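Local coordinates for hypothetical protein SpyM3_0169 (Streptococcus pyogenes, PDB 1PG6) that is of unknown function but belongs to the mitochondrial biogenesis AIM24 family, within the cupin clan, and binds calcium ions, at residues A[29-34]-A[88-93]; A[42-47]-A[94-99]. All blocks are in the same frame, centred on the assembly; numbering follows the deposited sequence.

Contact 1 (A[29-34]-A[88-93]); sequences DLEHGG and NGDGKL
Antiparallel pairing of strand 26-30 with strand 91-95, two inner strands of a four-stranded sheet, gives way here to a turn on one side and a loop on the other, far from the centre of the chain, and L30 with G91 makes the last regular pair. It is a hydrogen-bonded pair: L30 N gives a nearly straight bond to G91 O at 2.8 Å, and G91 N returns one of the same length to L30 O, arriving in the carbonyl plane. The neighbouring pair, D29 with K92, is non-hydrogen-bonded, and its side chains run alongside each other in the same direction. With CG of K92 beside its own backbone N (chi1 -59°) and the chain extended beyond, the lysine lays its methylenes against the carboxylate, OD2 of D29 lying 3.2 Å from CG of K92. The charged ends themselves stay beyond salt-bridge distance, but a water gives hydrogen bonds to both D29 OD2 and G91 O, tying the aspartate back to the strand. On the face carrying L30, the methyl groups L30 CD1 and L93 CD2 meet at 3.8 Å; S87 and A85 of strand 82-87 pack on these leucines.

Beyond the sheet the chain from E31 to G34 forms a type II beta turn, closed by G34 N to E31 O, with G33 at the positive phi that this turn favours. A second water accepts from H32 N and donates to D90 OD1, linking turn and loop. The imidazole of H32 turns its edge to G89 with CG anti to the backbone N (chi1 179°), and there, in the ring plane, G89 N makes a weak, bent hydrogen bond of 2.7 Å to H32 ND1.

Contact 2 (A[42-47]-A[94-99]); sequences SMVYHT and ALAPNT. With CA (calcium ion), chain B; CA (calcium ion), chain C.
A94 faces both V44 and Y45, and it uses its two polar backbone atoms on these successive residues: V44 N donates to A94 O at 2.8 Å, and A94 N donates to Y45 O over a similar length. A third backbone bond, much like them, runs from A96 N to S42 O. Side chains fill in around this ladder. The methyl of A94 sits over one face of the Y45 ring, displaced toward its rim, a CH-pi contact with CB of A94 3.7 Å from the ring centroid. Y45 attains this pose with CG tucked between its backbone N and carbonyl carbon (chi1 64°). V44 lays CG2 against CB of A96 at 3.5 Å, and L25 touches both residues. M43, a selenomethionine whose chain bends at chi2 and chi3, brings SE to 4.3 Å from CD2 of L95, and its side chain also touches L93.

Both segments also bind metal directly. M43 O ligates one calcium ion at 2.5 Å, with G41 O and a water. At the far end of 94-99 a second calcium ion takes both O and OG1 of T99, together with N161, S162 and a water. Further out, S42 OG lies beside the same L95 methyl and is held by a hydrogen bond to Q39 O, while L95 packs on V26 and I28 of the adjoining strand and on A122. With V44 and Y45 both opposite A94, the one-residue shift between M43 and Y45 is a classic beta bulge in an antiparallel sheet.

How the contacts relate
From the N terminus the chain enters contact 1 at 29-34, turns into strand 35-39 of the neighbouring six-stranded sheet, then reaches 42-47, the first half of contact 2. It continues through strand 50-53, helix 67-76 and strand 82-87 before 88-93 closes the loop begun at 29-34; 94-99 follows at once and closes that begun at 42-47. The two loops therefore cross rather than nest. Strand 91-95 serves both, with strands 26-30 and 43-46 as its neighbours in the four-stranded sheet. The contacts also touch: K92 O and T47 N, 2.9 Å apart, probably share a hydrogen bond, which carries the 43-46 pairing on toward contact 1.

Contact 1 (A[29-34]-A[88-93])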
loop_
_atom_site.group_PDB
_atom_site.type_symbol
_atom_site.label_atom_id
_atom_site.label_comp_id
_atom_site.label_asym_id
_atom_site.label_seq_id
_atom_site.Cartn_x
_atom_site.Cartn_y
_atom_site.Cartn_z
ATOM N N ASP A 29 -7.395 14.677 9.960
ATOM C CA ASP A 29 -7.356 15.486 11.172
ATOM C C ASP A 29 -6.680 14.670 12.260
ATOM O O ASP A 29 -7.082 13.540 12.544
ATOM C CB ASP A 29 -8.764 15.879 11.632
ATOM C CG ASP A 29 -9.382 16.948 10.763
ATOM O OD1 ASP A 29 -10.246 16.614 9.925
ATOM O OD2 ASP A 29 -8.995 18.126 10.913
ATOM N N LEU A 30 -5.643 15.249 12.854
ATOM C CA LEU A 30 -4.895 14.587 13.915
ATOM C C LEU A 30 -5.038 15.328 15.236
ATOM O O LEU A 30 -4.868 16.544 15.297
ATOM C CB LEU A 30 -3.410 14.511 13.553
ATOM C CG LEU A 30 -2.988 13.621 12.382
ATOM C CD1 LEU A 30 -1.484 13.732 12.187
ATOM C CD2 LEU A 30 -3.385 12.185 12.655
ATOM N N GLU A 31 -5.359 14.587 16.290
ATOM C CA GLU A 31 -5.492 15.175 17.614
ATOM C C GLU A 31 -4.093 15.311 18.197
ATOM O O GLU A 31 -3.127 14.796 17.633
ATOM C CB GLU A 31 -6.337 14.276 18.519
ATOM C CG GLU A 31 -7.837 14.476 18.382
ATOM C CD GLU A 31 -8.619 13.713 19.434
ATOM O OE1 GLU A 31 -8.760 12.480 19.299
ATOM O OE2 GLU A 31 -9.083 14.348 20.405
ATOM N N HIS A 32 -3.984 16.006 19.322
ATOM C CA HIS A 32 -2.691 16.187 19.962
ATOM C C HIS A 32 -2.053 14.825 20.219
ATOM O O HIS A 32 -2.704 13.913 20.726
ATOM C CB HIS A 32 -2.851 16.938 21.284
ATOM C CG HIS A 32 -1.563 17.151 22.011
ATOM N ND1 HIS A 32 -0.503 17.842 21.461
ATOM C CD2 HIS A 32 -1.155 16.758 23.240
ATOM C CE1 HIS A 32 0.500 17.864 22.318
ATOM N NE2 HIS A 32 0.131 17.211 23.408
ATOM N N GLY A 33 -0.779 14.692 19.857
ATOM C CA GLY A 33 -0.077 13.438 20.062
ATOM C C GLY A 33 -0.406 12.367 19.037
ATOM O O GLY A 33 0.159 11.275 19.079
ATOM N N GLY A 34 -1.312 12.674 18.115
ATOM C CA GLY A 34 -1.690 11.706 17.097
ATOM C C GLY A 34 -0.686 11.612 15.964
ATOM O O GLY A 34 0.015 12.578 15.660
ATOM N N ASN A 88 1.269 18.169 17.064
ATOM C CA ASN A 88 1.443 18.796 18.369
ATOM C C ASN A 88 0.222 19.696 18.520
ATOM O O ASN A 88 0.244 20.863 18.130
ATOM C CB ASN A 88 2.731 19.625 18.386
ATOM C CG ASN A 88 3.126 20.070 19.783
ATOM O OD1 ASN A 88 4.226 20.580 19.994
ATOM N ND2 ASN A 88 2.229 19.881 20.743
ATOM N N GLY A 89 -0.845 19.136 19.080
ATOM C CA GLY A 89 -2.089 19.869 19.235
ATOM C C GLY A 89 -2.981 19.397 18.102
ATOM O O GLY A 89 -2.666 18.392 17.465
ATOM N N ASP A 90 -4.085 20.088 17.838
ATOM C CA ASP A 90 -4.965 19.681 16.745
ATOM C C ASP A 90 -4.333 20.090 15.420
ATOM O O ASP A 90 -4.074 21.270 15.188
ATOM C CB ASP A 90 -6.347 20.328 16.882
ATOM C CG ASP A 90 -7.137 19.778 18.054
ATOM O OD1 ASP A 90 -7.283 18.540 18.151
ATOM O OD2 ASP A 90 -7.619 20.584 18.876
ATOM N N GLY A 91 -4.075 19.113 14.556
ATOM C CA GLY A 91 -3.460 19.418 13.277
ATOM C C GLY A 91 -4.166 18.808 12.082
ATOM O O GLY A 91 -5.013 17.928 12.229
ATOM N N LYS A 92 -3.803 19.274 10.892
ATOM C CA LYS A 92 -4.406 18.782 9.664
ATOM C C LYS A 92 -3.371 18.556 8.573
ATOM O O LYS A 92 -2.325 19.200 8.544
ATOM C CB LYS A 92 -5.446 19.781 9.147
ATOM C CG LYS A 92 -6.585 20.080 10.104
ATOM C CD LYS A 92 -7.535 21.103 9.500
ATOM C CE LYS A 92 -8.648 21.477 10.469
ATOM N NZ LYS A 92 -9.580 22.475 9.870
ATOM N N LEU A 93 -3.661 17.622 7.677
ATOM C CA LEU A 93 -2.766 17.365 6.563
ATOM C C LEU A 93 -3.586 16.721 5.462
ATOM O O LEU A 93 -4.663 16.180 5.714
ATOM C CB LEU A 93 -1.599 16.458 6.967
ATOM C CG LEU A 93 -1.818 14.977 7.265
ATOM C CD1 LEU A 93 -0.501 14.230 7.074
ATOM C CD2 LEU A 93 -2.343 14.788 8.679
HETATM O O HOH W 1 -7.644 18.947 13.211
HETATM O O HOH W 2 -6.658 17.363 20.506
#

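Contact 2 (A[42-47]-A[94-99])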
loop_
_atom_site.group_PDB
_atom_site.type_symbol
_atom_site.label_atom_id
_atom_site.label_comp_id
_atom_site.label_asym_id
_atom_site.label_seq_id
_atom_site.Cartn_x
_atom_site.Cartn_y
_atom_site.Cartn_z
ATOM N N SER A 42 3.576 11.417 -0.367
ATOM C CA SER A 42 2.140 11.648 -0.556
ATOM C C SER A 42 1.603 12.929 0.069
ATOM O O SER A 42 0.465 13.324 -0.186
ATOM C CB SER A 42 1.326 10.448 -0.046
ATOM O OG SER A 42 1.464 10.281 1.355
HETATM N N MSE A 43 2.416 13.597 0.879
HETATM C CA MSE A 43 1.976 14.839 1.516
HETATM C C MSE A 43 1.658 15.943 0.497
HETATM O O MSE A 43 2.417 16.161 -0.427
HETATM C CB MSE A 43 3.072 15.335 2.461
HETATM C CG MSE A 43 2.714 16.608 3.183
HETATM SE SE MSE A 43 1.379 16.284 4.509
HETATM C CE MSE A 43 2.586 15.670 5.896
ATOM N N VAL A 44 0.536 16.637 0.658
ATOM C CA VAL A 44 0.193 17.735 -0.246
ATOM C C VAL A 44 0.381 19.024 0.542
ATOM O O VAL A 44 0.939 20.001 0.044
ATOM C CB VAL A 44 -1.262 17.644 -0.736
ATOM C CG1 VAL A 44 -1.592 18.835 -1.628
ATOM C CG2 VAL A 44 -1.455 16.336 -1.497
ATOM N N TYR A 45 -0.091 19.009 1.783
ATOM C CA TYR A 45 0.051 20.146 2.677
ATOM C C TYR A 45 -0.294 19.738 4.100
ATOM O O TYR A 45 -0.910 18.696 4.332
ATOM C CB TYR A 45 -0.819 21.332 2.227
ATOM C CG TYR A 45 -2.316 21.115 2.245
ATOM C CD1 TYR A 45 -3.012 20.825 1.070
ATOM C CD2 TYR A 45 -3.045 21.249 3.427
ATOM C CE1 TYR A 45 -4.401 20.679 1.067
ATOM C CE2 TYR A 45 -4.434 21.103 3.435
ATOM C CZ TYR A 45 -5.103 20.820 2.255
ATOM O OH TYR A 45 -6.476 20.682 2.258
ATOM N N HIS A 46 0.122 20.552 5.061
ATOM C CA HIS A 46 -0.148 20.251 6.455
ATOM C C HIS A 46 -0.013 21.508 7.298
ATOM O O HIS A 46 0.682 22.446 6.910
ATOM C CB HIS A 46 0.821 19.172 6.946
ATOM C CG HIS A 46 2.261 19.589 6.918
ATOM N ND1 HIS A 46 2.832 20.352 7.914
ATOM C CD2 HIS A 46 3.237 19.361 6.010
ATOM C CE1 HIS A 46 4.101 20.576 7.619
ATOM N NE2 HIS A 46 4.372 19.987 6.470
ATOM N N THR A 47 -0.687 21.533 8.441
ATOM C CA THR A 47 -0.614 22.692 9.320
ATOM C C THR A 47 0.761 22.752 9.972
ATOM O O THR A 47 1.471 21.749 10.046
ATOM C CB THR A 47 -1.708 22.645 10.406
ATOM O OG1 THR A 47 -1.708 21.359 11.035
ATOM C CG2 THR A 47 -3.074 22.913 9.791
ATOM N N ALA A 94 -3.088 16.802 4.238
ATOM C CA ALA A 94 -3.787 16.224 3.101
ATOM C C ALA A 94 -2.792 15.380 2.327
ATOM O O ALA A 94 -1.646 15.783 2.144
ATOM C CB ALA A 94 -4.352 17.335 2.210
ATOM N N LEU A 95 -3.240 14.209 1.890
ATOM C CA LEU A 95 -2.395 13.289 1.138
ATOM C C LEU A 95 -2.969 13.027 -0.238
ATOM O O LEU A 95 -4.181 13.116 -0.447
ATOM C CB LEU A 95 -2.299 11.939 1.850
ATOM C CG LEU A 95 -1.866 11.905 3.312
ATOM C CD1 LEU A 95 -1.835 10.450 3.796
ATOM C CD2 LEU A 95 -0.506 12.563 3.444
ATOM N N ALA A 96 -2.088 12.685 -1.170
ATOM C CA ALA A 96 -2.490 12.362 -2.526
ATOM C C ALA A 96 -1.778 11.078 -2.942
ATOM O O ALA A 96 -0.575 10.935 -2.724
ATOM C CB ALA A 96 -2.099 13.496 -3.473
ATOM N N PRO A 97 -2.518 10.119 -3.512
ATOM C CA PRO A 97 -1.932 8.851 -3.965
ATOM C C PRO A 97 -0.968 9.159 -5.110
ATOM O O PRO A 97 -1.175 10.131 -5.842
ATOM C CB PRO A 97 -3.145 8.062 -4.455
ATOM C CG PRO A 97 -4.290 8.639 -3.668
ATOM C CD PRO A 97 -3.982 10.110 -3.670
ATOM N N ASN A 98 0.065 8.336 -5.287
ATOM C CA ASN A 98 1.027 8.586 -6.358
ATOM C C ASN A 98 0.577 8.098 -7.731
ATOM O O ASN A 98 1.258 8.347 -8.723
ATOM C CB ASN A 98 2.398 7.986 -6.015
ATOM C CG ASN A 98 2.347 6.491 -5.780
ATOM O OD1 ASN A 98 1.765 5.745 -6.562
ATOM N ND2 ASN A 98 2.976 6.045 -4.700
ATOM N N THR A 99 -0.559 7.406 -7.796
ATOM C CA THR A 99 -1.068 6.929 -9.081
ATOM C C THR A 99 -2.537 7.312 -9.263
ATOM O O THR A 99 -3.285 7.426 -8.291
ATOM C CB THR A 99 -0.931 5.382 -9.234
ATOM O OG1 THR A 99 -1.660 4.719 -8.200
ATOM C CG2 THR A 99 0.517 4.957 -9.144
HETATM CA CA CA B . -3.577 5.495 -6.661
HETATM CA CA CA C . 4.179 15.395 -1.972
HETATM O O HOH W 3 -5.668 6.688 -6.003
HETATM O O HOH W 4 6.313 15.031 -3.287
#